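Local coordinates for galectin 2 (Gallus gallus, PDB 2YMZ), which probably binds carbohydrates as a galactoside-binding lectin of the galectin family, a beta-sandwich protein whose assembly pairs two identical chains, at residues A[17-22]-A[125-130]; A[51-56]-A[67-72]. All blocks are in the same frame, centred on the assembly; numbering follows the deposited sequence.

The two contacts illustrate how one antiparallel scheme serves two different margins of a galectin beta sandwich. Interaction 1 pairs 17-22 with 125-130, joining strands far apart in sequence at the subunit interface; interaction 2 pairs 51-56 with 67-72, the two arms of a beta hairpin. Their centres lie about 21 Å apart, on opposite sides of the chain's centre, and their nearest atoms are about 12 Å apart. The hairpin falls within the long chain excursion that interaction 1 closes. In galectins generally, the sheet containing the hairpin carries the sugar site; a sulfate ion, probably from the crystallisation liquor, lies about 4 Å from the side chain of H22, in interaction 1 on the opposite sheet.

Interaction 1: A[17-22]-A[125-130]; sequences MKIKGH and TSFKVE
M17 and I19 pack against F127 on the buried face of an antiparallel strand pair, and this is where the contact is tight. M17 runs out with CG anti to the backbone N (chi1 -178°), which brings its CG to 3.7 Å from F127 CE1; its sulfur lies at the ring edge in a Met-aromatic contact, SD 5.2 Å from the ring centroid. I19 CG1 meets the ring at its edge, near the ring plane, while the M17 methyl group reaches V129 CG2. Between these side chains the backbones alternate regularly until K20, which faces both T125 and S126 in a classic beta bulge. There K20 O is gripped twice, by T125 N at 2.9 Å and by S126 N at 3.2 Å, both arriving from the same face of its carbonyl plane.

The other face is looser and partly solvated. K20 lays its aliphatic chain along S126, with CB-CB 3.9 Å, before bending off at CD. K18 NZ stays 4.4 Å from E130 OE2, too far for a salt bridge, and one water joins the two instead; a second water hydrogen-bonds to S126 OG and donates a weak bond to K18 O.

Strand 80-88 flanks 17-22 on its other side, strand 112-120 packs beneath M17, I19 and F127, and S126-K128 extend the sheet antiparallel into the second subunit, where F127 meets its counterpart.

Interaction 2: A[51-56]-A[67-72]; sequences ESVIVC and EQRDKH
R69 crosses V53 and lies alongside V55 on the outer face of the hairpin, and its side chain shows how a long cationic residue can be laid over aliphatic neighbours and fixed at its end. R69 CB starts 3.7 Å from V53 CG2, and CG remains near the same methyl group. The chain then runs extended through CD to NE, which gives a hydrogen bond of 2.8 Å to E67 OE2. This salt bridge uses the anti lone pair of OE2 and lies in the guanidinium plane, so it restrains the group's rotation. At the head, V55 CG2 lies against one face of the guanidinium, 3.9 Å from its plane and offset toward the rim, nearest NH1 and CZ, while NH1 also approaches V53 CG1. A water at the guanidinium edge accepts from NH1 and donates to E51 OE1, which has a salt bridge to R48. V55 CG1 meets E67 CG at 3.6 Å, completing the outer row.

Along the backbone, I54 with D70 and C56 with Q68 form hydrogen-bonded pairs on either side of the V55-R69 non-hydrogen-bonded pair. Beyond the ladder, K71 folds back through bends at chi2 and chi3 (-76° and -50°) to where NZ donates a hydrogen bond to S52 O (3.1 Å) from above that carbonyl's plane, and a weak one to E51 O. D70 OD1 accepts from H72 N at 2.9 Å, an Asx turn that ends this arm, while D70 OD2 bonds H100. I54 CD1 lies against H72 O, 3.4 Å away.

On the inner face, I54 and C56 pack onto strand 40-48, the hairpin's antiparallel neighbour, while C56, Q68 and D70 touch strand 101-105 of the second sheet.

Interaction 1: A[17-22]-A[125-130]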
ATOM      1  N   MET A  17      -2.604  11.353  -5.325  1.00 18.45           N
ATOM      2  CA  MET A  17      -2.624   9.946  -4.918  1.00 18.45           C
ATOM      3  C   MET A  17      -3.873   9.318  -5.547  1.00 20.28           C
ATOM      4  O   MET A  17      -4.963   9.943  -5.568  1.00 20.73           O
ATOM      5  CB  MET A  17      -2.745   9.905  -3.405  1.00 20.39           C
ATOM      6  CG  MET A  17      -2.728   8.521  -2.809  1.00 23.65           C
ATOM      7  SD  MET A  17      -2.818   8.727  -0.974  1.00 25.96           S
ATOM      8  CE  MET A  17      -1.170   9.354  -0.570  1.00 28.51           C
ATOM      9  N   LYS A  18      -3.689   8.137  -6.153  1.00 18.78           N
ATOM     10  CA  LYS A  18      -4.766   7.445  -6.878  1.00 18.79           C
ATOM     11  C   LYS A  18      -4.965   6.145  -6.125  1.00 20.37           C
ATOM     12  O   LYS A  18      -4.014   5.349  -5.939  1.00 18.66           O
ATOM     13  CB  LYS A  18      -4.348   7.241  -8.358  1.00 19.66           C
ATOM     14  CG  LYS A  18      -4.222   8.629  -9.017  1.00 29.46           C
ATOM     15  CD  LYS A  18      -3.573   8.569 -10.415  1.00 34.96           C
ATOM     16  CE  LYS A  18      -2.876   9.902 -10.740  1.00 39.66           C
ATOM     17  NZ  LYS A  18      -2.138   9.808 -12.030  1.00 44.24           N
ATOM     18  N   ILE A  19      -6.197   5.942  -5.613  1.00 16.28           N
ATOM     19  CA  ILE A  19      -6.488   4.767  -4.826  1.00 18.29           C
ATOM     20  C   ILE A  19      -7.649   4.071  -5.531  1.00 18.66           C
ATOM     21  O   ILE A  19      -8.724   4.647  -5.624  1.00 19.05           O
ATOM     22  CB  ILE A  19      -6.923   5.185  -3.408  1.00 23.11           C
ATOM     23  CG1 ILE A  19      -5.696   5.725  -2.646  1.00 22.15           C
ATOM     24  CG2 ILE A  19      -7.453   3.960  -2.608  1.00 21.97           C
ATOM     25  CD1 ILE A  19      -6.012   6.505  -1.376  1.00 25.67           C
ATOM     26  N   LYS A  20      -7.472   2.847  -5.955  1.00 18.42           N
ATOM     27  CA  LYS A  20      -8.591   2.096  -6.530  1.00 18.95           C
ATOM     28  C   LYS A  20      -8.798   0.928  -5.705  1.00 17.07           C
ATOM     29  O   LYS A  20      -7.848   0.313  -5.203  1.00 15.69           O
ATOM     30  CB  LYS A  20      -8.317   1.512  -7.929  1.00 22.86           C
ATOM     31  CG  LYS A  20      -8.096   2.490  -9.024  1.00 31.46           C
ATOM     32  CD  LYS A  20      -7.926   1.651 -10.325  1.00 31.54           C
ATOM     33  CE  LYS A  20      -9.257   1.384 -10.980  1.00 32.89           C
ATOM     34  NZ  LYS A  20      -9.020   0.959 -12.426  1.00 29.18           N
ATOM     35  N   GLY A  21     -10.058   0.504  -5.550  1.00 15.33           N
ATOM     36  CA  GLY A  21     -10.243  -0.688  -4.772  1.00 16.28           C
ATOM     37  C   GLY A  21     -11.677  -1.132  -4.766  1.00 16.97           C
ATOM     38  O   GLY A  21     -12.538  -0.480  -5.417  1.00 20.10           O
ATOM     39  N   HIS A  22     -11.882  -2.282  -4.146  1.00 16.87           N
ATOM     40  CA  HIS A  22     -13.206  -2.924  -4.107  1.00 17.14           C
ATOM     41  C   HIS A  22     -13.966  -2.612  -2.787  1.00 16.92           C
ATOM     42  O   HIS A  22     -13.473  -2.899  -1.704  1.00 18.44           O
ATOM     43  CB  HIS A  22     -12.993  -4.421  -4.239  1.00 19.23           C
ATOM     44  CG  HIS A  22     -14.295  -5.171  -4.280  1.00 26.74           C
ATOM     45  ND1 HIS A  22     -15.102  -5.221  -5.396  1.00 31.72           N
ATOM     46  CD2 HIS A  22     -14.951  -5.836  -3.307  1.00 26.83           C
ATOM     47  CE1 HIS A  22     -16.202  -5.909  -5.104  1.00 27.22           C
ATOM     48  NE2 HIS A  22     -16.137  -6.283  -3.846  1.00 31.00           N
ATOM     49  N   THR A 125      -6.918  -2.334  -4.619  1.00 17.52           N
ATOM     50  CA  THR A 125      -6.340  -3.060  -5.748  1.00 18.44           C
ATOM     51  C   THR A 125      -5.268  -2.304  -6.534  1.00 17.92           C
ATOM     52  O   THR A 125      -4.440  -2.937  -7.161  1.00 17.21           O
ATOM     53  CB  THR A 125      -7.450  -3.521  -6.747  1.00 21.90           C
ATOM     54  OG1 THR A 125      -8.114  -2.400  -7.184  1.00 21.32           O
ATOM     55  CG2 THR A 125      -8.492  -4.368  -6.067  1.00 24.49           C
ATOM     56  N   SER A 126      -5.235  -0.980  -6.479  1.00 17.30           N
ATOM     57  CA  SER A 126      -4.148  -0.220  -7.152  1.00 18.74           C
ATOM     58  C   SER A 126      -3.896   1.020  -6.277  1.00 19.36           C
ATOM     59  O   SER A 126      -4.849   1.586  -5.711  1.00 19.74           O
ATOM     60  CB  SER A 126      -4.675   0.243  -8.539  1.00 18.43           C
ATOM     61  OG  SER A 126      -3.695   0.884  -9.316  1.00 30.69           O
ATOM     62  N   PHE A 127      -2.635   1.457  -6.171  1.00 16.88           N
ATOM     63  CA  PHE A 127      -2.310   2.654  -5.399  1.00 15.41           C
ATOM     64  C   PHE A 127      -1.187   3.331  -6.174  1.00 16.00           C
ATOM     65  O   PHE A 127      -0.255   2.655  -6.576  1.00 17.87           O
ATOM     66  CB  PHE A 127      -1.828   2.235  -4.010  1.00 17.13           C
ATOM     67  CG  PHE A 127      -1.119   3.320  -3.266  1.00 18.59           C
ATOM     68  CD1 PHE A 127      -1.853   4.304  -2.582  1.00 21.11           C
ATOM     69  CD2 PHE A 127       0.294   3.347  -3.242  1.00 21.90           C
ATOM     70  CE1 PHE A 127      -1.160   5.351  -1.903  1.00 24.43           C
ATOM     71  CE2 PHE A 127       0.948   4.366  -2.582  1.00 25.80           C
ATOM     72  CZ  PHE A 127       0.226   5.340  -1.890  1.00 25.48           C
ATOM     73  N   LYS A 128      -1.269   4.648  -6.331  1.00 14.78           N
ATOM     74  CA  LYS A 128      -0.142   5.317  -6.979  1.00 15.95           C
ATOM     75  C   LYS A 128      -0.011   6.661  -6.314  1.00 19.21           C
ATOM     76  O   LYS A 128      -1.005   7.290  -6.024  1.00 19.46           O
ATOM     77  CB  LYS A 128      -0.474   5.515  -8.446  1.00 17.86           C
ATOM     78  CG  LYS A 128       0.629   6.272  -9.248  1.00 29.16           C
ATOM     79  CD  LYS A 128       0.353   6.103 -10.752  1.00 33.85           C
ATOM     80  CE  LYS A 128       1.124   7.084 -11.630  1.00 41.54           C
ATOM     81  NZ  LYS A 128       2.481   6.585 -11.932  1.00 40.46           N
ATOM     82  N   VAL A 129       1.239   7.089  -6.048  1.00 17.63           N
ATOM     83  CA  VAL A 129       1.429   8.409  -5.417  1.00 18.34           C
ATOM     84  C   VAL A 129       2.579   9.113  -6.181  1.00 20.15           C
ATOM     85  O   VAL A 129       3.566   8.452  -6.540  1.00 20.39           O
ATOM     86  CB  VAL A 129       1.692   8.235  -3.889  1.00 20.36           C
ATOM     87  CG1 VAL A 129       2.906   7.330  -3.537  1.00 20.94           C
ATOM     88  CG2 VAL A 129       1.816   9.561  -3.153  1.00 20.87           C
ATOM     89  N   GLU A 130       2.423  10.412  -6.378  1.00 22.47           N
ATOM     90  CA  GLU A 130       3.502  11.221  -6.997  1.00 26.88           C
ATOM     91  C   GLU A 130       3.443  12.600  -6.431  1.00 33.47           C
ATOM     92  O   GLU A 130       2.517  12.907  -5.674  1.00 28.06           O
ATOM     93  CB  GLU A 130       3.315  11.241  -8.504  1.00 29.59           C
ATOM     94  CG  GLU A 130       2.003  11.836  -8.942  1.00 32.37           C
ATOM     95  CD  GLU A 130       1.682  11.676 -10.437  1.00 41.09           C
ATOM     96  OE1 GLU A 130       2.086  10.668 -11.094  1.00 39.49           O
ATOM     97  OE2 GLU A 130       1.022  12.618 -10.975  1.00 43.97           O
ATOM     98  OXT GLU A 130       4.345  13.400  -6.694  1.00 29.87           O
TER
HETATM   99  O   HOH W   1      -4.130   3.548  -8.652  1.00 27.77           O
HETATM  100  O   HOH W   2      -1.158  12.388 -12.268  1.00 46.10           O

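Interaction 2: A[51-56]-A[67-72]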
ATOM      1  N   GLU A  51     -25.934   6.572   6.191  1.00 17.96           N
ATOM      2  CA  GLU A  51     -26.474   7.905   6.112  1.00 19.13           C
ATOM      3  C   GLU A  51     -26.313   8.527   4.724  1.00 18.35           C
ATOM      4  O   GLU A  51     -26.651   9.699   4.541  1.00 20.33           O
ATOM      5  CB  GLU A  51     -25.877   8.813   7.192  1.00 22.45           C
ATOM      6  CG  GLU A  51     -26.055   8.238   8.607  1.00 22.87           C
ATOM      7  CD  GLU A  51     -24.792   7.573   9.095  1.00 28.31           C
ATOM      8  OE1 GLU A  51     -23.706   7.811   8.495  1.00 32.70           O
ATOM      9  OE2 GLU A  51     -24.856   6.742  10.019  1.00 27.72           O
ATOM     10  N   SER A  52     -25.721   7.739   3.821  1.00 19.50           N
ATOM     11  CA  SER A  52     -25.496   8.175   2.419  1.00 21.45           C
ATOM     12  C   SER A  52     -24.782   9.536   2.369  1.00 17.86           C
ATOM     13  O   SER A  52     -25.281  10.517   1.827  1.00 17.22           O
ATOM     14  CB  SER A  52     -26.855   8.232   1.640  1.00 24.31           C
ATOM     15  OG  SER A  52     -26.546   8.390   0.267  1.00 28.94           O
ATOM     16  N   VAL A  53     -23.604   9.648   3.010  1.00 17.55           N
ATOM     17  CA  VAL A  53     -22.953  10.953   3.098  1.00 15.32           C
ATOM     18  C   VAL A  53     -21.407  10.676   3.146  1.00 16.20           C
ATOM     19  O   VAL A  53     -20.981   9.610   3.656  1.00 15.91           O
ATOM     20  CB  VAL A  53     -23.375  11.707   4.425  1.00 18.14           C
ATOM     21  CG1 VAL A  53     -23.049  10.859   5.644  1.00 20.77           C
ATOM     22  CG2 VAL A  53     -22.724  13.113   4.547  1.00 22.24           C
ATOM     23  N   ILE A  54     -20.613  11.632   2.628  1.00 17.49           N
ATOM     24  CA  ILE A  54     -19.178  11.495   2.793  1.00 16.57           C
ATOM     25  C   ILE A  54     -18.820  12.426   3.934  1.00 15.64           C
ATOM     26  O   ILE A  54     -19.077  13.653   3.875  1.00 18.68           O
ATOM     27  CB  ILE A  54     -18.454  11.983   1.512  1.00 17.55           C
ATOM     28  CG1 ILE A  54     -18.900  11.066   0.331  1.00 20.62           C
ATOM     29  CG2 ILE A  54     -16.902  11.997   1.727  1.00 18.53           C
ATOM     30  CD1 ILE A  54     -18.485  11.576  -1.037  1.00 20.90           C
ATOM     31  N   VAL A  55     -18.199  11.888   4.954  1.00 17.05           N
ATOM     32  CA  VAL A  55     -17.776  12.726   6.078  1.00 15.63           C
ATOM     33  C   VAL A  55     -16.268  12.882   5.970  1.00 16.98           C
ATOM     34  O   VAL A  55     -15.583  11.867   5.798  1.00 17.59           O
ATOM     35  CB  VAL A  55     -18.018  12.023   7.386  1.00 18.04           C
ATOM     36  CG1 VAL A  55     -17.727  12.925   8.619  1.00 17.83           C
ATOM     37  CG2 VAL A  55     -19.538  11.733   7.444  1.00 17.45           C
ATOM     38  N   CYS A  56     -15.814  14.114   6.061  1.00 16.86           N
ATOM     39  CA  CYS A  56     -14.375  14.392   6.184  1.00 16.37           C
ATOM     40  C   CYS A  56     -14.136  15.020   7.550  1.00 17.48           C
ATOM     41  O   CYS A  56     -14.949  15.858   8.045  1.00 18.14           O
ATOM     42  CB  CYS A  56     -13.917  15.354   5.094  1.00 19.35           C
ATOM     43  SG  CYS A  56     -13.970  14.577   3.444  1.00 21.75           S
ATOM     44  N   GLU A  67     -16.416  17.935  11.806  1.00 22.05           N
ATOM     45  CA  GLU A  67     -16.530  17.253  10.502  1.00 19.78           C
ATOM     46  C   GLU A  67     -17.241  18.079   9.432  1.00 20.72           C
ATOM     47  O   GLU A  67     -18.029  19.034   9.733  1.00 21.28           O
ATOM     48  CB  GLU A  67     -17.144  15.827  10.716  1.00 17.69           C
ATOM     49  CG  GLU A  67     -18.703  15.810  10.571  1.00 17.61           C
ATOM     50  CD  GLU A  67     -19.453  16.521  11.628  1.00 19.97           C
ATOM     51  OE1 GLU A  67     -18.866  17.057  12.640  1.00 19.18           O
ATOM     52  OE2 GLU A  67     -20.699  16.517  11.482  1.00 20.59           O
ATOM     53  N   GLN A  68     -16.998  17.737   8.155  1.00 18.39           N
ATOM     54  CA  GLN A  68     -17.701  18.320   7.035  1.00 20.45           C
ATOM     55  C   GLN A  68     -18.427  17.201   6.380  1.00 19.86           C
ATOM     56  O   GLN A  68     -17.902  16.100   6.327  1.00 21.27           O
ATOM     57  CB  GLN A  68     -16.705  19.001   6.029  1.00 22.49           C
ATOM     58  CG  GLN A  68     -16.133  20.245   6.678  1.00 29.10           C
ATOM     59  CD  GLN A  68     -15.326  21.078   5.703  1.00 32.35           C
ATOM     60  OE1 GLN A  68     -15.208  20.733   4.510  1.00 29.11           O
ATOM     61  NE2 GLN A  68     -14.792  22.202   6.201  1.00 36.67           N
ATOM     62  N   ARG A  69     -19.667  17.447   5.913  1.00 19.76           N
ATOM     63  CA  ARG A  69     -20.485  16.402   5.350  1.00 20.01           C
ATOM     64  C   ARG A  69     -20.807  16.799   3.904  1.00 21.11           C
ATOM     65  O   ARG A  69     -21.245  17.929   3.636  1.00 27.32           O
ATOM     66  CB  ARG A  69     -21.805  16.235   6.206  1.00 19.43           C
ATOM     67  CG  ARG A  69     -21.440  15.566   7.551  1.00 19.20           C
ATOM     68  CD  ARG A  69     -22.563  15.731   8.624  1.00 19.85           C
ATOM     69  NE  ARG A  69     -22.126  14.894   9.771  1.00 18.36           N
ATOM     70  CZ  ARG A  69     -22.333  13.590   9.796  1.00 18.92           C
ATOM     71  NH1 ARG A  69     -23.053  12.976   8.847  1.00 21.50           N
ATOM     72  NH2 ARG A  69     -21.834  12.845  10.765  1.00 20.29           N
ATOM     73  N   ASP A  70     -20.605  15.871   2.989  1.00 20.07           N
ATOM     74  CA  ASP A  70     -21.001  16.066   1.580  1.00 20.11           C
ATOM     75  C   ASP A  70     -22.019  14.993   1.185  1.00 20.87           C
ATOM     76  O   ASP A  70     -21.751  13.793   1.255  1.00 20.81           O
ATOM     77  CB  ASP A  70     -19.704  16.068   0.713  1.00 22.05           C
ATOM     78  CG  ASP A  70     -19.957  16.369  -0.754  1.00 26.00           C
ATOM     79  OD1 ASP A  70     -21.053  16.122  -1.293  1.00 25.87           O
ATOM     80  OD2 ASP A  70     -19.029  16.893  -1.381  1.00 26.07           O
ATOM     81  N   LYS A  71     -23.213  15.455   0.754  1.00 19.77           N
ATOM     82  CA  LYS A  71     -24.326  14.553   0.512  1.00 23.53           C
ATOM     83  C   LYS A  71     -24.329  14.014  -0.926  1.00 21.36           C
ATOM     84  O   LYS A  71     -25.140  13.176  -1.267  1.00 24.34           O
ATOM     85  CB  LYS A  71     -25.651  15.250   0.828  1.00 26.97           C
ATOM     86  CG  LYS A  71     -25.785  15.420   2.327  1.00 30.21           C
ATOM     87  CD  LYS A  71     -26.150  14.065   2.919  1.00 38.20           C
ATOM     88  CE  LYS A  71     -27.328  13.370   2.207  1.00 40.23           C
ATOM     89  NZ  LYS A  71     -27.743  12.064   2.820  1.00 35.77           N
ATOM     90  N   HIS A  72     -23.294  14.401  -1.687  1.00 23.99           N
ATOM     91  CA  HIS A  72     -23.138  13.902  -3.072  1.00 25.15           C
ATOM     92  C   HIS A  72     -22.502  12.531  -2.971  1.00 23.56           C
ATOM     93  O   HIS A  72     -21.256  12.387  -2.894  1.00 28.85           O
ATOM     94  CB  HIS A  72     -22.249  14.854  -3.920  1.00 26.76           C
ATOM     95  CG  HIS A  72     -22.278  14.530  -5.384  1.00 36.26           C
ATOM     96  ND1 HIS A  72     -22.958  15.307  -6.302  1.00 41.07           N
ATOM     97  CD2 HIS A  72     -21.785  13.474  -6.080  1.00 40.96           C
ATOM     98  CE1 HIS A  72     -22.829  14.782  -7.509  1.00 45.08           C
ATOM     99  NE2 HIS A  72     -22.129  13.666  -7.404  1.00 39.25           N
TER
HETATM  100  O   HOH W   3     -22.885   9.962   9.411  1.00 33.06           O
HETATM  101  O   HOH W   4     -26.967  11.152  -0.431  1.00 35.25           O